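Local coordinates for protein probable ss-1,3-N-acetylglucosaminyltransferase (Staphylococcus aureus subsp. aureus N315, PDB 6H21) that is a probable glycosyltransferase with a family 2 domain of the GT-A type, holding manganese and uridine-diphosphate-N-acetylglucosamine in the crystal, followed by a helical TarS-type linker domain, at residues K285-N289 against V338-K343; T275-R280 against Y318-F323. One frame throughout, in Å; residues are numbered along the deposited sequence.

Contact 1: K285-N289 against V338-K343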
# COMPACT_ATOMS: atom_id res chain seq x y z
N LYS C 285 -4.74 12.50 -14.24
CA LYS C 285 -4.06 11.24 -14.01
C LYS C 285 -3.73 11.08 -12.51
O LYS C 285 -3.71 9.96 -12.02
CB LYS C 285 -2.81 11.16 -14.88
CG LYS C 285 -1.71 12.12 -14.48
CD LYS C 285 -0.41 11.84 -15.19
CE LYS C 285 0.64 12.90 -14.96
NZ LYS C 285 1.36 13.21 -16.22
N ASN C 286 -3.52 12.19 -11.81
CA ASN C 286 -3.15 12.19 -10.39
C ASN C 286 -4.33 12.67 -9.54
O ASN C 286 -4.14 13.33 -8.53
CB ASN C 286 -1.91 13.05 -10.15
CG ASN C 286 -0.66 12.43 -10.72
OD1 ASN C 286 -0.48 11.22 -10.65
ND2 ASN C 286 0.23 13.26 -11.25
N PHE C 287 -5.55 12.29 -9.94
CA PHE C 287 -6.74 12.75 -9.24
C PHE C 287 -6.79 12.23 -7.79
O PHE C 287 -7.33 12.90 -6.92
CB PHE C 287 -8.00 12.28 -9.98
CG PHE C 287 -8.35 10.83 -9.79
CD1 PHE C 287 -7.75 9.84 -10.56
CD2 PHE C 287 -9.24 10.44 -8.80
CE1 PHE C 287 -8.05 8.50 -10.36
CE2 PHE C 287 -9.54 9.10 -8.60
CZ PHE C 287 -8.94 8.14 -9.39
N ALA C 288 -6.25 11.03 -7.54
CA ALA C 288 -6.55 10.29 -6.27
C ALA C 288 -6.08 11.06 -5.03
O ALA C 288 -6.80 11.09 -4.05
CB ALA C 288 -5.99 8.87 -6.32
N ASN C 289 -4.90 11.71 -5.09
CA ASN C 289 -4.37 12.46 -3.97
C ASN C 289 -4.59 13.98 -4.15
O ASN C 289 -3.95 14.77 -3.47
CB ASN C 289 -2.89 12.16 -3.76
CG ASN C 289 -2.63 10.75 -3.29
OD1 ASN C 289 -2.93 10.40 -2.15
ND2 ASN C 289 -2.05 9.94 -4.15
N VAL C 338 -5.52 3.35 -5.20
CA VAL C 338 -4.97 4.29 -6.21
C VAL C 338 -4.11 5.36 -5.51
O VAL C 338 -3.00 5.67 -5.96
CB VAL C 338 -6.06 4.90 -7.11
CG1 VAL C 338 -5.46 5.85 -8.14
CG2 VAL C 338 -6.90 3.82 -7.79
N MET C 339 -4.64 5.91 -4.41
CA MET C 339 -3.92 6.86 -3.59
C MET C 339 -2.54 6.28 -3.21
O MET C 339 -1.53 6.95 -3.35
CB MET C 339 -4.71 7.20 -2.33
CG MET C 339 -5.93 8.06 -2.58
SD MET C 339 -6.88 8.29 -1.08
CE MET C 339 -5.90 9.51 -0.20
N ILE C 340 -2.53 5.04 -2.74
CA ILE C 340 -1.28 4.39 -2.32
C ILE C 340 -0.37 4.21 -3.54
O ILE C 340 0.76 4.57 -3.51
CB ILE C 340 -1.57 3.06 -1.59
CG1 ILE C 340 -2.24 3.30 -0.24
CG2 ILE C 340 -0.31 2.24 -1.45
CD1 ILE C 340 -3.03 2.11 0.26
N ALA C 341 -0.93 3.72 -4.65
CA ALA C 341 -0.14 3.51 -5.89
C ALA C 341 0.56 4.82 -6.30
O ALA C 341 1.75 4.81 -6.67
CB ALA C 341 -1.01 2.99 -7.00
N ASP C 342 -0.16 5.95 -6.18
CA ASP C 342 0.38 7.24 -6.60
C ASP C 342 1.50 7.70 -5.66
O ASP C 342 2.46 8.30 -6.13
CB ASP C 342 -0.71 8.31 -6.71
CG ASP C 342 -1.41 8.32 -8.06
OD1 ASP C 342 -0.85 7.75 -9.04
OD2 ASP C 342 -2.50 8.91 -8.13
N LYS C 343 1.37 7.43 -4.35
CA LYS C 343 2.43 7.74 -3.37
C LYS C 343 3.71 6.93 -3.65
O LYS C 343 4.82 7.40 -3.30
CB LYS C 343 1.97 7.48 -1.94
CG LYS C 343 1.25 8.66 -1.31
CD LYS C 343 0.50 8.31 -0.05
CE LYS C 343 -0.58 9.33 0.25
NZ LYS C 343 -0.05 10.70 0.33
O HOH W 1 -4.73 9.10 -9.43
O HOH W 2 -2.62 11.12 -7.03
O HOH W 3 1.00 9.20 -10.54
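The methyl of A288 packs between V338 and M339 of helix 335-344, with A288 CB 3.6 Å from V338 CG1. M339 CG lies 3.8 Å from the same A288 CB. V338 CG1 is placed there by a first torsion of -179°, anti to the backbone N, and its methyl also approaches F287 CE1 obliquely. The F287 ring has the A288 methyl over one face and meets the ring of W300.

Next comes the amide of N289, which lies across M339. N289 ND2 donates to M339 O at 3.1 Å with an N-H...O angle of 176°; the donor sits in the carbonyl plane on a lone pair, and the acceptor lies nearly in the amide plane. Because M339 O also accepts from K343 N, the loop amide adds a second bond to an ordinary helix carbonyl. N289 OD1 is taken by N324 of the second subunit, which also receives K343 NZ.

At the polar edge three waters bridge D342 to the loop. One water oxygen lies 2.6 Å from D342 OD2 and also bonds K285 O and A288 N; a second links OD2 to N289; a third spans N286 OD1 and D342 OD1. K326 forms a salt bridge with D342 OD1, which probably favours the charged carboxylate. The loop is thus held to the helix by a small apolar centre, one direct amide bond and a water-bridged polar edge, and N289 carries the contact into the subunit interface.

Contact 2: T275-R280 against Y318-F323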
# COMPACT_ATOMS: atom_id res chain seq x y z
N THR C 275 -2.88 1.87 -22.79
CA THR C 275 -3.11 1.97 -21.35
C THR C 275 -1.93 2.70 -20.69
O THR C 275 -2.14 3.56 -19.84
CB THR C 275 -3.39 0.59 -20.72
OG1 THR C 275 -4.59 0.04 -21.28
CG2 THR C 275 -3.54 0.70 -19.22
N THR C 276 -0.71 2.35 -21.08
CA THR C 276 0.50 2.99 -20.58
C THR C 276 0.45 4.49 -20.88
O THR C 276 0.66 5.32 -20.00
CB THR C 276 1.78 2.36 -21.16
OG1 THR C 276 1.77 0.96 -20.85
CG2 THR C 276 3.05 2.98 -20.64
N ARG C 277 0.15 4.84 -22.13
CA ARG C 277 0.02 6.24 -22.53
C ARG C 277 -1.04 6.95 -21.66
O ARG C 277 -0.83 8.09 -21.23
CB ARG C 277 -0.33 6.34 -24.02
CG ARG C 277 -0.58 7.76 -24.51
CD ARG C 277 -2.06 8.10 -24.56
NE ARG C 277 -2.24 9.54 -24.46
CZ ARG C 277 -3.27 10.13 -23.86
NH1 ARG C 277 -3.27 11.44 -23.71
NH2 ARG C 277 -4.28 9.40 -23.38
N LEU C 278 -2.17 6.28 -21.41
CA LEU C 278 -3.27 6.86 -20.65
C LEU C 278 -2.84 7.16 -19.20
O LEU C 278 -3.13 8.23 -18.63
CB LEU C 278 -4.45 5.90 -20.70
CG LEU C 278 -5.71 6.34 -19.97
CD1 LEU C 278 -6.27 7.59 -20.60
CD2 LEU C 278 -6.75 5.24 -19.97
N LEU C 279 -2.17 6.20 -18.58
CA LEU C 279 -1.67 6.35 -17.22
C LEU C 279 -0.59 7.44 -17.14
O LEU C 279 -0.49 8.10 -16.12
CB LEU C 279 -1.13 5.00 -16.74
CG LEU C 279 -2.22 3.97 -16.44
CD1 LEU C 279 -1.61 2.62 -16.11
CD2 LEU C 279 -3.12 4.44 -15.30
N ARG C 280 0.17 7.65 -18.23
CA ARG C 280 1.28 8.63 -18.27
C ARG C 280 0.79 10.06 -18.55
O ARG C 280 1.38 11.01 -18.02
CB ARG C 280 2.31 8.23 -19.33
CG ARG C 280 3.37 7.28 -18.81
CD ARG C 280 4.46 7.00 -19.83
NE ARG C 280 5.33 5.97 -19.28
CZ ARG C 280 6.00 5.07 -19.99
NH1 ARG C 280 5.81 4.97 -21.30
NH2 ARG C 280 6.87 4.28 -19.38
N TYR C 318 1.38 -5.99 -21.09
CA TYR C 318 2.08 -5.10 -22.00
C TYR C 318 2.20 -3.69 -21.42
O TYR C 318 2.78 -2.85 -22.04
CB TYR C 318 1.38 -5.11 -23.36
CG TYR C 318 1.50 -6.43 -24.07
CD1 TYR C 318 2.72 -6.86 -24.57
CD2 TYR C 318 0.42 -7.28 -24.18
CE1 TYR C 318 2.86 -8.08 -25.21
CE2 TYR C 318 0.53 -8.51 -24.81
CZ TYR C 318 1.75 -8.91 -25.33
OH TYR C 318 1.86 -10.11 -25.96
N VAL C 319 1.68 -3.45 -20.22
CA VAL C 319 1.76 -2.13 -19.60
C VAL C 319 3.12 -2.01 -18.90
O VAL C 319 3.56 -2.98 -18.29
CB VAL C 319 0.60 -1.95 -18.60
CG1 VAL C 319 0.74 -0.70 -17.77
CG2 VAL C 319 -0.74 -2.01 -19.31
N THR C 320 3.75 -0.83 -18.97
CA THR C 320 5.01 -0.63 -18.28
C THR C 320 4.84 -1.00 -16.79
O THR C 320 3.90 -0.58 -16.14
CB THR C 320 5.55 0.79 -18.53
OG1 THR C 320 5.64 0.94 -19.95
CG2 THR C 320 6.93 1.01 -17.94
N GLN C 321 5.77 -1.81 -16.27
CA GLN C 321 5.48 -2.57 -15.05
C GLN C 321 5.43 -1.67 -13.81
O GLN C 321 4.76 -2.02 -12.88
CB GLN C 321 6.42 -3.77 -14.87
CG GLN C 321 5.92 -5.05 -15.55
CD GLN C 321 4.43 -5.32 -15.45
OE1 GLN C 321 3.93 -5.81 -14.43
NE2 GLN C 321 3.68 -5.02 -16.50
N ILE C 322 6.07 -0.50 -13.82
CA ILE C 322 5.89 0.42 -12.69
C ILE C 322 4.40 0.71 -12.45
O ILE C 322 4.04 1.11 -11.36
CB ILE C 322 6.66 1.75 -12.86
CG1 ILE C 322 6.31 2.46 -14.16
CG2 ILE C 322 8.15 1.55 -12.70
CD1 ILE C 322 6.79 3.90 -14.22
N PHE C 323 3.54 0.56 -13.47
CA PHE C 323 2.14 0.94 -13.32
C PHE C 323 1.27 -0.25 -12.87
O PHE C 323 0.02 -0.10 -12.86
CB PHE C 323 1.59 1.54 -14.62
CG PHE C 323 2.14 2.90 -14.96
CD1 PHE C 323 1.93 3.97 -14.11
CD2 PHE C 323 2.83 3.11 -16.13
CE1 PHE C 323 2.46 5.22 -14.41
CE2 PHE C 323 3.35 4.36 -16.43
CZ PHE C 323 3.18 5.40 -15.56
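F323 lays its ring against L279, and this pair is the centre of the contact. L279 CB stands 4.1 Å from the ring centroid of F323 and only 8° off the ring normal, a CH-pi contact over the face, while L279 CD1 reaches F323 CB at 3.7 Å. I322 CG1 lies over the opposite face, toward the rim. R280 comes to the far end of the ring: its CG is 3.8 Å from F323 CZ, and NE sits at the ring edge, in plane. The guanidinium is turned steeply against the ring.

Beside this lies T276. T276 OG1 accepts from T320 N at 3.3 Å, with an N-H...O angle of 156°, a long bond. A first torsion of -57° sets OG1 beside its own backbone N, facing the loop, and carries T276 CG2 over one face of the R280 guanidinium and to 3.4 Å from T320 OG1. T320 crosses R280 at about a right angle, T320 CG2 3.6 Å from R280 NH2. T275 CG2 meets V319 CG2, extending the apolar strip along the helix.

In the second shell, T276 OG1 is also bonded to G272 O and T275 OG1 to Y252 and A271 O. R280 NH1 is hydrogen-bonded to Y170 OH, which would steady the guanidinium beside T320. L327 covers T275 and V319, and I330 covers L279. F323 occupies the N-cap position of helix 324-332, so the start of that helix is seated on helix 264-281 by an aromatic face, with one threonine hydroxyl holding the loop backbone.

Within the linker region, after helix 242-256, the chain runs along helix 264-281, whose residues 275-280 meet a partner 38 residues farther on. The loop 285-289 follows almost at once, and its partner, 338-343, lies on the last helix. Contact 2 closes first, when 318-323 returns after helix 294-308; contact 1 closes later, past helix 324-332. The segments therefore alternate, and the two closures cross. Their centres are 14 Å apart, and K285 NZ touches R280 O at 2.8 Å, a probable hydrogen bond. Together they tie helix 264-281 and its following loop to the C-terminal helices 324-332 and 335-344.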